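Local coordinates for general secretion pathway protein D (Pseudomonas aeruginosa, PDB 4E9J) that forms the outer-membrane channel of the type II secretion system, through which exoproteins leave the cell, and is represented here by its periplasmic N0, N1 and N2 domains, at residues D177-V188 against N219-R230; V56-L64 against R112-V120. All coordinates share one frame; numbering follows the deposited sequence.

Interaction 1: residues D177-V188 against N219-R230; sequences DYSVINLRYGWV and NRLIILGPPQAR
The side-chain amide of Asn-219 is gripped by three backbone groups where residues 183-187 lead from strand 178-182 into helix 188-201. Asn-219 ND2 gives a nearly straight bond to Gly-186 O (3.0 Å, 172°), in the amide plane, and a more bent one to Leu-183 O, which it meets from above the carbonyl plane. Its OD1 accepts a bond from the N-H of Val-188, the first residue of that helix (N to OD1 3.0 Å). With CG anti to the backbone N (chi1 -159°), the amide reaches into the turn while Asn-219 O still takes a bond from Leu-183 N. Asparagine suits this place because one flat group both donates and accepts; its backbone forms a G1 bulge with Arg-220, both facing Asp-215. The extended Arg-220 runs alongside Asn-182; a water links its NH2 to Asn-182 OD1, and its NE pairs with Asp-215.

Strands 178-182 and 220-224 pair antiparallel, Ser-179 with Ile-223 and Ile-181 with Leu-221, each by two backbone bonds. Leu-183 CD1 and Val-188 CG2 pack on Leu-221, and on the same face Ser-179, Ile-181 and Ile-223 meet helix 227-240. On the other face Ile-222 CG2 touches Tyr-178 CB (3.9 Å); there Tyr-178, Ile-222 and Leu-224 pack on Leu-131 of helix 125-132, where N1 meets N2.

Asp-177 CB lies over one face of the Arg-230 guanidinium, and two waters at its edge bridge to Asp-177 OD2. Asp-177 OD1 accepts a bond from Asn-182 ND2 of the second subunit. Direct amide bonds thus fix the turn of this antiparallel pair, whose strands are separated in sequence by helix 188-201 and strand 211-215, whereas water mediates its charged end beside the dimer interface.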
loop_
_atom_site.group_PDB
_atom_site.type_symbol
_atom_site.label_atom_id
_atom_site.label_comp_id
_atom_site.label_asym_id
_atom_site.label_seq_id
_atom_site.Cartn_x
_atom_site.Cartn_y
_atom_site.Cartn_z
ATOM N N ASP A 177 7.740 -9.423 -13.063
ATOM C CA ASP A 177 8.919 -8.797 -12.439
ATOM C C ASP A 177 9.041 -7.446 -13.114
ATOM O O ASP A 177 8.642 -7.310 -14.267
ATOM C CB ASP A 177 10.193 -9.626 -12.684
ATOM C CG ASP A 177 10.237 -10.927 -11.893
ATOM O OD1 ASP A 177 9.360 -11.124 -11.012
ATOM O OD2 ASP A 177 11.196 -11.705 -12.080
ATOM N N TYR A 178 9.586 -6.464 -12.451
ATOM C CA TYR A 178 9.643 -5.147 -13.070
ATOM C C TYR A 178 10.775 -4.316 -12.529
ATOM O O TYR A 178 11.326 -4.677 -11.487
ATOM C CB TYR A 178 8.292 -4.427 -12.865
ATOM C CG TYR A 178 7.881 -4.229 -11.416
ATOM C CD1 TYR A 178 7.134 -5.178 -10.756
ATOM C CD2 TYR A 178 8.184 -3.057 -10.737
ATOM C CE1 TYR A 178 6.668 -4.969 -9.464
ATOM C CE2 TYR A 178 7.742 -2.843 -9.432
ATOM C CZ TYR A 178 6.939 -3.785 -8.818
ATOM O OH TYR A 178 6.462 -3.630 -7.541
ATOM N N SER A 179 11.189 -3.271 -13.314
ATOM C CA SER A 179 12.164 -2.247 -12.935
ATOM C C SER A 179 11.465 -0.895 -12.913
ATOM O O SER A 179 10.583 -0.642 -13.736
ATOM C CB SER A 179 13.342 -2.191 -13.894
ATOM O OG SER A 179 14.162 -3.310 -13.641
ATOM N N VAL A 180 11.847 -0.050 -11.965
ATOM C CA VAL A 180 11.307 1.292 -11.793
ATOM C C VAL A 180 12.391 2.345 -12.048
ATOM O O VAL A 180 13.491 2.235 -11.502
ATOM C CB VAL A 180 10.714 1.421 -10.386
ATOM C CG1 VAL A 180 10.325 2.860 -10.093
ATOM C CG2 VAL A 180 9.538 0.471 -10.219
ATOM N N ILE A 181 12.062 3.365 -12.882
ATOM C CA ILE A 181 12.942 4.492 -13.204
ATOM C C ILE A 181 12.248 5.785 -12.860
ATOM O O ILE A 181 11.245 6.109 -13.482
ATOM C CB ILE A 181 13.373 4.519 -14.664
ATOM C CG1 ILE A 181 14.047 3.235 -15.052
ATOM C CG2 ILE A 181 14.309 5.737 -14.940
ATOM C CD1 ILE A 181 14.183 3.098 -16.504
ATOM N N ASN A 182 12.804 6.538 -11.924
ATOM C CA ASN A 182 12.297 7.839 -11.496
ATOM C C ASN A 182 12.933 8.850 -12.421
ATOM O O ASN A 182 14.122 9.042 -12.359
ATOM C CB ASN A 182 12.718 8.117 -10.065
ATOM C CG ASN A 182 12.170 7.096 -9.128
ATOM O OD1 ASN A 182 11.026 7.161 -8.747
ATOM N ND2 ASN A 182 12.953 6.093 -8.788
ATOM N N LEU A 183 12.179 9.451 -13.319
ATOM C CA LEU A 183 12.749 10.382 -14.293
ATOM C C LEU A 183 13.063 11.726 -13.650
ATOM O O LEU A 183 12.162 12.365 -13.127
ATOM C CB LEU A 183 11.789 10.561 -15.477
ATOM C CG LEU A 183 11.375 9.308 -16.223
ATOM C CD1 LEU A 183 10.149 9.573 -17.026
ATOM C CD2 LEU A 183 12.487 8.785 -17.097
ATOM N N ARG A 184 14.340 12.146 -13.664
ATOM C CA ARG A 184 14.735 13.433 -13.067
ATOM C C ARG A 184 14.510 14.635 -14.013
ATOM O O ARG A 184 14.233 15.719 -13.536
ATOM C CB ARG A 184 16.222 13.376 -12.626
ATOM C CG ARG A 184 16.705 14.612 -11.900
ATOM C CD ARG A 184 18.090 14.430 -11.302
ATOM N NE ARG A 184 18.536 15.622 -10.579
ATOM C CZ ARG A 184 19.763 15.819 -10.095
ATOM N NH1 ARG A 184 20.713 14.900 -10.265
ATOM N NH2 ARG A 184 20.054 16.940 -9.445
ATOM N N TYR A 185 14.722 14.472 -15.315
ATOM C CA TYR A 185 14.647 15.566 -16.293
ATOM C C TYR A 185 13.453 15.478 -17.250
ATOM O O TYR A 185 12.830 16.495 -17.543
ATOM C CB TYR A 185 15.945 15.593 -17.119
ATOM C CG TYR A 185 17.177 15.639 -16.247
ATOM C CD1 TYR A 185 17.486 16.776 -15.500
ATOM C CD2 TYR A 185 17.969 14.512 -16.073
ATOM C CE1 TYR A 185 18.588 16.803 -14.644
ATOM C CE2 TYR A 185 19.079 14.531 -15.232
ATOM C CZ TYR A 185 19.397 15.683 -14.529
ATOM O OH TYR A 185 20.497 15.716 -13.700
ATOM N N GLY A 186 13.185 14.287 -17.760
ATOM C CA GLY A 186 12.121 14.068 -18.719
ATOM C C GLY A 186 10.734 14.065 -18.122
ATOM O O GLY A 186 10.557 13.960 -16.901
ATOM N N TRP A 187 9.771 14.346 -18.996
ATOM C CA TRP A 187 8.356 14.304 -18.695
ATOM C C TRP A 187 7.913 12.859 -18.987
ATOM O O TRP A 187 8.151 12.374 -20.073
ATOM C CB TRP A 187 7.598 15.285 -19.581
ATOM C CG TRP A 187 6.123 15.056 -19.618
ATOM C CD1 TRP A 187 5.355 14.900 -20.726
ATOM C CD2 TRP A 187 5.225 15.160 -18.520
ATOM N NE1 TRP A 187 4.032 14.905 -20.386
ATOM C CE2 TRP A 187 3.925 14.986 -19.026
ATOM C CE3 TRP A 187 5.395 15.339 -17.139
ATOM C CZ2 TRP A 187 2.794 15.042 -18.211
ATOM C CZ3 TRP A 187 4.278 15.337 -16.328
ATOM C CH2 TRP A 187 2.995 15.197 -16.863
ATOM N N VAL A 188 7.349 12.176 -17.981
ATOM C CA VAL A 188 6.876 10.777 -18.019
ATOM C C VAL A 188 6.147 10.279 -19.273
ATOM O O VAL A 188 6.450 9.207 -19.767
ATOM C CB VAL A 188 6.069 10.465 -16.716
ATOM C CG1 VAL A 188 4.840 11.376 -16.563
ATOM C CG2 VAL A 188 5.673 9.013 -16.650
ATOM N N ASN A 219 6.180 10.675 -11.588
ATOM C CA ASN A 219 7.024 10.889 -12.748
ATOM C C ASN A 219 8.032 9.754 -12.913
ATOM O O ASN A 219 9.248 9.994 -13.021
ATOM C CB ASN A 219 7.725 12.265 -12.695
ATOM C CG ASN A 219 8.167 12.717 -14.071
ATOM O OD1 ASN A 219 7.393 12.694 -14.998
ATOM N ND2 ASN A 219 9.411 13.106 -14.273
ATOM N N ARG A 220 7.523 8.526 -12.917
ATOM C CA ARG A 220 8.369 7.336 -13.052
ATOM C C ARG A 220 7.802 6.310 -14.042
ATOM O O ARG A 220 6.592 6.267 -14.296
ATOM C CB ARG A 220 8.580 6.716 -11.671
ATOM C CG ARG A 220 7.398 5.997 -11.143
ATOM C CD ARG A 220 7.611 5.467 -9.740
ATOM N NE ARG A 220 6.485 4.613 -9.368
ATOM C CZ ARG A 220 6.480 3.704 -8.395
ATOM N NH1 ARG A 220 5.404 2.957 -8.186
ATOM N NH2 ARG A 220 7.558 3.522 -7.640
ATOM N N LEU A 221 8.691 5.472 -14.588
ATOM C CA LEU A 221 8.343 4.417 -15.521
ATOM C C LEU A 221 8.468 3.090 -14.831
ATOM O O LEU A 221 9.433 2.861 -14.096
ATOM C CB LEU A 221 9.322 4.391 -16.708
ATOM C CG LEU A 221 9.416 5.649 -17.541
ATOM C CD1 LEU A 221 10.493 5.496 -18.597
ATOM C CD2 LEU A 221 8.083 5.988 -18.165
ATOM N N ILE A 222 7.549 2.184 -15.136
ATOM C CA ILE A 222 7.598 0.794 -14.664
ATOM C C ILE A 222 7.832 -0.034 -15.915
ATOM O O ILE A 222 7.050 0.073 -16.845
ATOM C CB ILE A 222 6.325 0.403 -13.944
ATOM C CG1 ILE A 222 6.147 1.251 -12.680
ATOM C CG2 ILE A 222 6.328 -1.087 -13.612
ATOM C CD1 ILE A 222 4.696 1.272 -12.165
ATOM N N ILE A 223 8.956 -0.744 -15.982
ATOM C CA ILE A 223 9.340 -1.529 -17.144
ATOM C C ILE A 223 9.156 -3.013 -16.832
ATOM O O ILE A 223 9.696 -3.508 -15.842
ATOM C CB ILE A 223 10.806 -1.241 -17.518
ATOM C CG1 ILE A 223 11.117 0.282 -17.582
ATOM C CG2 ILE A 223 11.194 -1.981 -18.839
ATOM C CD1 ILE A 223 10.183 1.103 -18.514
ATOM N N LEU A 224 8.444 -3.726 -17.708
ATOM C CA LEU A 224 8.179 -5.155 -17.573
ATOM C C LEU A 224 8.680 -5.876 -18.783
ATOM O O LEU A 224 8.961 -5.257 -19.808
ATOM C CB LEU A 224 6.705 -5.388 -17.448
ATOM C CG LEU A 224 6.120 -4.837 -16.167
ATOM C CD1 LEU A 224 5.081 -3.769 -16.500
ATOM C CD2 LEU A 224 5.579 -5.946 -15.310
ATOM N N GLY A 225 8.782 -7.187 -18.646
ATOM C CA GLY A 225 9.174 -8.082 -19.724
ATOM C C GLY A 225 10.070 -9.204 -19.278
ATOM O O GLY A 225 10.438 -9.277 -18.104
ATOM N N PRO A 226 10.484 -10.064 -20.222
ATOM C CA PRO A 226 11.457 -11.113 -19.881
ATOM C C PRO A 226 12.796 -10.477 -19.453
ATOM O O PRO A 226 13.063 -9.304 -19.771
ATOM C CB PRO A 226 11.541 -11.953 -21.154
ATOM C CG PRO A 226 11.060 -11.104 -22.227
ATOM C CD PRO A 226 10.148 -10.080 -21.661
ATOM N N PRO A 227 13.579 -11.168 -18.607
ATOM C CA PRO A 227 14.759 -10.522 -17.995
ATOM C C PRO A 227 15.734 -9.745 -18.869
ATOM O O PRO A 227 16.085 -8.618 -18.529
ATOM C CB PRO A 227 15.461 -11.665 -17.256
ATOM C CG PRO A 227 14.494 -12.731 -17.125
ATOM C CD PRO A 227 13.376 -12.539 -18.100
ATOM N N GLN A 228 16.229 -10.332 -19.960
ATOM C CA GLN A 228 17.208 -9.624 -20.801
ATOM C C GLN A 228 16.594 -8.459 -21.552
ATOM O O GLN A 228 17.243 -7.420 -21.666
ATOM C CB GLN A 228 17.944 -10.589 -21.771
ATOM C CG GLN A 228 19.141 -11.310 -21.128
ATOM C CD GLN A 228 18.752 -12.147 -19.927
ATOM O OE1 GLN A 228 18.171 -13.230 -20.061
ATOM N NE2 GLN A 228 19.034 -11.660 -18.722
ATOM N N ALA A 229 15.374 -8.618 -22.093
ATOM C CA ALA A 229 14.700 -7.522 -22.816
ATOM C C ALA A 229 14.367 -6.376 -21.858
ATOM O O ALA A 229 14.681 -5.239 -22.149
ATOM C CB ALA A 229 13.447 -8.023 -23.493
ATOM N N ARG A 230 13.889 -6.703 -20.662
ATOM C CA ARG A 230 13.612 -5.708 -19.615
ATOM C C ARG A 230 14.918 -4.979 -19.230
ATOM O O ARG A 230 14.942 -3.744 -19.093
ATOM C CB ARG A 230 13.029 -6.422 -18.411
ATOM C CG ARG A 230 12.487 -5.536 -17.314
ATOM C CD ARG A 230 11.805 -6.390 -16.287
ATOM N NE ARG A 230 12.749 -7.034 -15.355
ATOM C CZ ARG A 230 12.822 -8.333 -15.051
ATOM N NH1 ARG A 230 13.705 -8.761 -14.155
ATOM N NH2 ARG A 230 12.014 -9.212 -15.633
HETATM O O HOH W 1 7.995 -8.777 -16.452
HETATM O O HOH W 2 11.263 -11.823 -15.330
HETATM O O HOH W 3 13.537 -11.578 -13.343
HETATM O O HOH W 4 9.740 5.383 -7.239
#

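Interaction 2: residues V56-L64 against R112-V120; sequences VSVVSKAQL and RLETRVIQV
Three backbone hydrogen bonds join strand 56-61 to strand 114-119, which run parallel: Thr-115 N to Ser-57 O (2.8 Å), Val-59 N to Thr-115 O (3.1 Å) and Val-117 N to Val-59 O (3.0 Å). Val-59 bonds through both its N and its O to Thr-115 and Val-117, the residues flanking Arg-116, the pattern of a parallel pair. The same carbonyl oxygens also receive CA-H...O contacts, as Val-59 O does from Arg-116 CA.

Water continues the seam at both ends. One molecule donates to Leu-113 O and lies 2.7 Å from Thr-115 OG1, a hydroxyl that also bonds Ser-154; another accepts a bond from Lys-61 N and donates to Val-117 O where the strands part.

Among polar side chains, Glu-114 is extended, with CG anti to the backbone N (chi1 178°), and its OE2 lies against Val-59 CG2. Arg-116 NE meets Glu-114 OE2 in a salt bridge of 2.9 Å, in the guanidinium plane but from above the carboxylate plane; Glu-114 OE1 goes to Ser-157 and Arg-116 NH1 to Glu-164. Ser-60 OG donates to Ala-62 O (2.8 Å), bracing the corner at which the strand bends away.

Val-117 CB makes a van der Waals contact with the Ser-60 hydroxyl, and the apolar contact is Leu-64 CD2 on Val-117 CG1. On this side Val-58 and Thr-115, short and beta-branched, fit against Val-76 of helix 66-79. The backbone bonds thus carry one sheet from N0 into N1, and the ion pair, linked to helix 157-171, probably helps hold its N1 strand.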
loop_
_atom_site.group_PDB
_atom_site.type_symbol
_atom_site.label_atom_id
_atom_site.label_comp_id
_atom_site.label_asym_id
_atom_site.label_seq_id
_atom_site.Cartn_x
_atom_site.Cartn_y
_atom_site.Cartn_z
ATOM N N VAL A 56 -24.287 4.279 -4.444
ATOM C CA VAL A 56 -23.300 3.262 -4.785
ATOM C C VAL A 56 -23.747 2.376 -5.925
ATOM O O VAL A 56 -24.948 2.138 -6.127
ATOM C CB VAL A 56 -22.887 2.426 -3.546
ATOM C CG1 VAL A 56 -22.424 3.349 -2.414
ATOM C CG2 VAL A 56 -24.002 1.500 -3.072
ATOM N N SER A 57 -22.758 1.902 -6.680
ATOM C CA SER A 57 -22.929 0.894 -7.708
ATOM C C SER A 57 -21.916 -0.205 -7.335
ATOM O O SER A 57 -20.729 0.083 -7.164
ATOM C CB SER A 57 -22.683 1.467 -9.102
ATOM O OG SER A 57 -23.626 2.485 -9.410
ATOM N N VAL A 58 -22.399 -1.434 -7.115
ATOM C CA VAL A 58 -21.585 -2.559 -6.665
ATOM C C VAL A 58 -21.846 -3.719 -7.584
ATOM O O VAL A 58 -22.995 -4.140 -7.729
ATOM C CB VAL A 58 -21.914 -2.908 -5.204
ATOM C CG1 VAL A 58 -20.993 -4.009 -4.684
ATOM C CG2 VAL A 58 -21.830 -1.667 -4.332
ATOM N N VAL A 59 -20.776 -4.256 -8.174
ATOM C CA VAL A 59 -20.872 -5.293 -9.194
ATOM C C VAL A 59 -19.854 -6.396 -9.002
ATOM O O VAL A 59 -18.674 -6.113 -8.826
ATOM C CB VAL A 59 -20.704 -4.624 -10.578
ATOM C CG1 VAL A 59 -20.671 -5.645 -11.716
ATOM C CG2 VAL A 59 -21.780 -3.575 -10.814
ATOM N N SER A 60 -20.329 -7.659 -9.009
ATOM C CA SER A 60 -19.481 -8.840 -9.001
ATOM C C SER A 60 -20.153 -9.889 -9.870
ATOM O O SER A 60 -21.226 -10.374 -9.505
ATOM C CB SER A 60 -19.263 -9.370 -7.589
ATOM O OG SER A 60 -18.333 -10.444 -7.553
ATOM N N LYS A 61 -19.558 -10.178 -11.039
ATOM C CA LYS A 61 -20.013 -11.228 -11.947
ATOM C C LYS A 61 -19.412 -12.565 -11.447
ATOM O O LYS A 61 -19.998 -13.623 -11.671
ATOM C CB LYS A 61 -19.616 -10.927 -13.411
ATOM N N ALA A 62 -18.283 -12.495 -10.718
ATOM C CA ALA A 62 -17.666 -13.628 -10.051
ATOM C C ALA A 62 -18.489 -14.006 -8.822
ATOM O O ALA A 62 -19.005 -13.125 -8.115
ATOM C CB ALA A 62 -16.271 -13.250 -9.583
ATOM N N GLN A 63 -18.545 -15.293 -8.514
ATOM C CA GLN A 63 -19.316 -15.713 -7.358
ATOM C C GLN A 63 -18.463 -15.543 -6.118
ATOM O O GLN A 63 -17.283 -15.860 -6.133
ATOM C CB GLN A 63 -19.902 -17.127 -7.521
ATOM C CG GLN A 63 -18.930 -18.289 -7.429
ATOM C CD GLN A 63 -19.679 -19.604 -7.458
ATOM O OE1 GLN A 63 -20.661 -19.756 -8.191
ATOM N NE2 GLN A 63 -19.210 -20.605 -6.705
ATOM N N LEU A 64 -19.055 -14.984 -5.073
ATOM C CA LEU A 64 -18.357 -14.704 -3.835
ATOM C C LEU A 64 -18.916 -15.512 -2.689
ATOM O O LEU A 64 -20.123 -15.624 -2.561
ATOM C CB LEU A 64 -18.538 -13.217 -3.500
ATOM C CG LEU A 64 -18.062 -12.223 -4.561
ATOM C CD1 LEU A 64 -18.340 -10.824 -4.108
ATOM C CD2 LEU A 64 -16.582 -12.383 -4.858
ATOM N N ARG A 112 -20.459 9.764 -8.940
ATOM C CA ARG A 112 -20.796 8.399 -9.340
ATOM C C ARG A 112 -19.560 7.489 -9.336
ATOM O O ARG A 112 -18.739 7.563 -10.260
ATOM C CB ARG A 112 -21.467 8.405 -10.732
ATOM N N LEU A 113 -19.433 6.636 -8.285
ATOM C CA LEU A 113 -18.338 5.672 -8.155
ATOM C C LEU A 113 -18.886 4.260 -8.182
ATOM O O LEU A 113 -19.856 3.964 -7.483
ATOM C CB LEU A 113 -17.566 5.882 -6.835
ATOM C CG LEU A 113 -16.923 7.242 -6.639
ATOM C CD1 LEU A 113 -16.080 7.256 -5.386
ATOM C CD2 LEU A 113 -16.094 7.636 -7.837
ATOM N N GLU A 114 -18.274 3.383 -8.994
ATOM C CA GLU A 114 -18.652 1.975 -9.028
ATOM C C GLU A 114 -17.558 1.185 -8.332
ATOM O O GLU A 114 -16.392 1.482 -8.536
ATOM C CB GLU A 114 -18.853 1.451 -10.457
ATOM C CG GLU A 114 -19.196 -0.041 -10.526
ATOM C CD GLU A 114 -19.321 -0.656 -11.908
ATOM O OE1 GLU A 114 -19.655 0.074 -12.868
ATOM O OE2 GLU A 114 -19.113 -1.885 -12.025
ATOM N N THR A 115 -17.938 0.199 -7.489
ATOM C CA THR A 115 -17.031 -0.751 -6.838
ATOM C C THR A 115 -17.212 -2.096 -7.562
ATOM O O THR A 115 -18.245 -2.744 -7.386
ATOM C CB THR A 115 -17.320 -0.852 -5.362
ATOM O OG1 THR A 115 -17.157 0.448 -4.784
ATOM C CG2 THR A 115 -16.399 -1.857 -4.668
ATOM N N ARG A 116 -16.223 -2.506 -8.385
ATOM C CA ARG A 116 -16.304 -3.719 -9.181
ATOM C C ARG A 116 -15.278 -4.771 -8.756
ATOM O O ARG A 116 -14.136 -4.412 -8.495
ATOM C CB ARG A 116 -16.058 -3.373 -10.662
ATOM C CG ARG A 116 -16.484 -4.514 -11.564
ATOM C CD ARG A 116 -16.176 -4.274 -13.004
ATOM N NE ARG A 116 -17.038 -3.242 -13.581
ATOM C CZ ARG A 116 -17.013 -2.872 -14.852
ATOM N NH1 ARG A 116 -16.147 -3.431 -15.697
ATOM N NH2 ARG A 116 -17.837 -1.920 -15.289
ATOM N N VAL A 117 -15.671 -6.057 -8.696
ATOM C CA VAL A 117 -14.767 -7.170 -8.421
ATOM C C VAL A 117 -14.346 -7.704 -9.791
ATOM O O VAL A 117 -15.200 -7.965 -10.638
ATOM C CB VAL A 117 -15.437 -8.281 -7.578
ATOM C CG1 VAL A 117 -14.468 -9.440 -7.341
ATOM C CG2 VAL A 117 -15.933 -7.747 -6.244
ATOM N N ILE A 118 -13.045 -7.841 -10.018
ATOM C CA ILE A 118 -12.468 -8.304 -11.285
ATOM C C ILE A 118 -11.764 -9.601 -10.983
ATOM O O ILE A 118 -10.792 -9.591 -10.244
ATOM C CB ILE A 118 -11.482 -7.255 -11.888
ATOM C CG1 ILE A 118 -12.207 -5.912 -12.140
ATOM C CG2 ILE A 118 -10.890 -7.759 -13.209
ATOM C CD1 ILE A 118 -11.331 -4.774 -12.732
ATOM N N GLN A 119 -12.244 -10.724 -11.503
ATOM C CA GLN A 119 -11.558 -11.984 -11.268
ATOM C C GLN A 119 -10.393 -12.063 -12.260
ATOM O O GLN A 119 -10.503 -11.569 -13.375
ATOM C CB GLN A 119 -12.510 -13.169 -11.455
ATOM C CG GLN A 119 -11.921 -14.488 -10.946
ATOM C CD GLN A 119 -12.980 -15.353 -10.324
ATOM O OE1 GLN A 119 -13.662 -16.108 -11.012
ATOM N NE2 GLN A 119 -13.180 -15.220 -9.023
ATOM N N VAL A 120 -9.249 -12.564 -11.800
ATOM C CA VAL A 120 -8.022 -12.743 -12.601
ATOM C C VAL A 120 -7.879 -14.248 -12.805
ATOM O O VAL A 120 -7.997 -15.011 -11.857
ATOM C CB VAL A 120 -6.806 -12.107 -11.887
ATOM C CG1 VAL A 120 -5.520 -12.322 -12.673
ATOM C CG2 VAL A 120 -7.050 -10.609 -11.669
HETATM O O HOH W 5 -19.218 2.180 -5.027
HETATM O O HOH W 6 -17.462 -8.312 -12.003
#

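In the fold
Both contacts are largely buried strand pairings, yet they do different work. Interaction 1 is antiparallel and lies in N2, where it joins strand 178-182, the strand at the edge of the sheet within this chain, which the second subunit extends, to the central strand of three; interaction 2 is parallel and joins N0 to N1 within one larger sheet. Their centres lie 31 Å apart, on opposite sides of the chain's centre, and their nearest atoms are about 13 Å apart. Helix 227-240 covers one side of the first, while helices 66-79 and 157-171 flank the second. Side chains of both segments of interaction 1 reach the second subunit, whereas no other chain of the assembly touches interaction 2, where Glu-114 and Arg-116 pair within the chain.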